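Local coordinates for protoporphyrinogen oxidase (Exiguobacterium sibiricum, PDB 3LOV), which probably oxidises coproporphyrinogen III to coproporphyrin III in heme b biosynthesis, using FAD as cofactor and molecular oxygen as electron acceptor, at residues D160-E164 / K165-P169. Residues are numbered along the deposited sequence; the frame is centred on the assembly and turned at random.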
loop_
_atom_site.group_PDB
_atom_site.type_symbol
_atom_site.label_atom_id
_atom_site.label_comp_id
_atom_site.label_asym_id
_atom_site.label_seq_id
_atom_site.Cartn_x
_atom_site.Cartn_y
_atom_site.Cartn_z
ATOM N N ASP A 160 -16.570 15.125 -14.551
ATOM C CA ASP A 160 -15.133 15.331 -14.336
ATOM C C ASP A 160 -14.821 16.021 -13.031
ATOM O O ASP A 160 -13.885 15.613 -12.321
ATOM C CB ASP A 160 -14.517 16.146 -15.470
ATOM C CG ASP A 160 -14.558 15.443 -16.793
ATOM O OD1 ASP A 160 -14.366 14.198 -16.892
ATOM O OD2 ASP A 160 -14.738 16.158 -17.787
ATOM N N ALA A 161 -15.602 17.041 -12.687
ATOM C CA ALA A 161 -15.379 17.779 -11.458
ATOM C C ALA A 161 -15.359 16.884 -10.217
ATOM O O ALA A 161 -14.467 16.993 -9.367
ATOM C CB ALA A 161 -16.458 18.906 -11.293
ATOM N N LEU A 162 -16.347 16.004 -10.076
ATOM C CA LEU A 162 -16.416 15.180 -8.832
ATOM C C LEU A 162 -15.243 14.175 -8.802
ATOM O O LEU A 162 -14.625 13.935 -7.769
ATOM C CB LEU A 162 -17.769 14.460 -8.716
ATOM C CG LEU A 162 -18.058 13.623 -7.440
ATOM C CD1 LEU A 162 -18.253 14.511 -6.236
ATOM C CD2 LEU A 162 -19.301 12.690 -7.632
ATOM N N VAL A 163 -14.960 13.573 -9.938
ATOM C CA VAL A 163 -13.837 12.641 -10.032
ATOM C C VAL A 163 -12.519 13.320 -9.649
ATOM O O VAL A 163 -11.749 12.807 -8.809
ATOM C CB VAL A 163 -13.732 12.046 -11.452
ATOM C CG1 VAL A 163 -12.372 11.405 -11.660
ATOM C CG2 VAL A 163 -14.830 11.048 -11.663
ATOM N N GLU A 164 -12.289 14.509 -10.218
ATOM C CA GLU A 164 -11.040 15.256 -9.961
ATOM C C GLU A 164 -10.893 15.847 -8.597
ATOM O O GLU A 164 -9.841 15.719 -7.986
ATOM C CB GLU A 164 -10.874 16.384 -10.998
ATOM C CG GLU A 164 -10.711 15.817 -12.329
ATOM C CD GLU A 164 -10.793 16.802 -13.454
ATOM O OE1 GLU A 164 -10.769 18.031 -13.220
ATOM O OE2 GLU A 164 -10.867 16.316 -14.578
ATOM N N LYS A 165 -11.949 16.497 -8.110
ATOM C CA LYS A 165 -11.903 17.237 -6.858
ATOM C C LYS A 165 -12.112 16.367 -5.634
ATOM O O LYS A 165 -11.685 16.740 -4.519
ATOM C CB LYS A 165 -12.942 18.382 -6.845
ATOM C CG LYS A 165 -12.666 19.458 -7.895
ATOM C CD LYS A 165 -13.734 20.567 -7.883
ATOM C CE LYS A 165 -13.320 21.728 -8.779
ATOM N NZ LYS A 165 -14.155 22.959 -8.554
ATOM N N LEU A 166 -12.810 15.244 -5.781
ATOM C CA LEU A 166 -13.090 14.408 -4.584
ATOM C C LEU A 166 -12.635 12.944 -4.682
ATOM O O LEU A 166 -11.896 12.470 -3.814
ATOM C CB LEU A 166 -14.564 14.501 -4.211
ATOM C CG LEU A 166 -14.939 13.644 -3.001
ATOM C CD1 LEU A 166 -14.105 14.015 -1.772
ATOM C CD2 LEU A 166 -16.449 13.719 -2.758
ATOM N N ILE A 167 -13.049 12.231 -5.731
ATOM C CA ILE A 167 -12.885 10.777 -5.768
ATOM C C ILE A 167 -11.417 10.383 -5.894
ATOM O O ILE A 167 -10.913 9.567 -5.140
ATOM C CB ILE A 167 -13.628 10.133 -6.921
ATOM C CG1 ILE A 167 -15.107 10.559 -6.955
ATOM C CG2 ILE A 167 -13.566 8.603 -6.806
ATOM C CD1 ILE A 167 -15.880 10.160 -5.783
ATOM N N GLU A 168 -10.721 10.974 -6.846
ATOM C CA GLU A 168 -9.311 10.667 -7.014
ATOM C C GLU A 168 -8.495 10.862 -5.759
ATOM O O GLU A 168 -7.805 9.936 -5.347
ATOM C CB GLU A 168 -8.685 11.417 -8.212
ATOM C CG GLU A 168 -7.202 11.137 -8.367
ATOM C CD GLU A 168 -6.690 11.596 -9.736
ATOM O OE1 GLU A 168 -6.828 12.796 -10.039
ATOM O OE2 GLU A 168 -6.209 10.759 -10.504
ATOM N N PRO A 169 -8.511 12.063 -5.159
ATOM C CA PRO A 169 -7.682 12.186 -3.972
ATOM C C PRO A 169 -8.159 11.329 -2.785
ATOM O O PRO A 169 -7.340 10.827 -2.033
ATOM C CB PRO A 169 -7.754 13.676 -3.646
ATOM C CG PRO A 169 -8.851 14.230 -4.406
ATOM C CD PRO A 169 -9.034 13.357 -5.603
HETATM O O HOH W 1 -7.346 14.896 -8.779
#
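L162 and L166 lie side by side one turn apart and point the same way, L162 CD1 resting 4.0 Å from L166 CD2; both side chains also touch F116 of helix 113-116, and L162 reaches V130 of helix 124-135. I167 meets the same leucine from further along the helix, its CG1 4.3 Å from L162 CG; with CG1 anti to its carbonyl carbon (chi1 -52°), that branch swings back along the helix to lie 3.5 Å from L162 O and near V163 CA. Helix 160-172 widens into a pi-type turn at 165-167. L162 O accepts two amides there, L166 N at 3.0 Å, tilted from the carbonyl plane, and I167 N at 3.1 Å, in that plane and on a straighter line (N-H...O 166°). The wider spacing carries on in E168 N, which bonds V163 O at 2.9 Å. P169 has no amide hydrogen to offer, the helix kinks there, and its ring carbon CD stands 3.5 Å from E164 O. E164 O accepts a hydrogen bond from a water 2.7 Å away, which also donates to E168 OE1, bridging the kink; E168 OE2 accepts from the backbone N of I179. K165 is extended beyond CG, its CB and CG passing over A161 O, and ends in a salt bridge to E126 of helix 124-135, while the carboxylate of E164 pairs with R155 of helix 150-158.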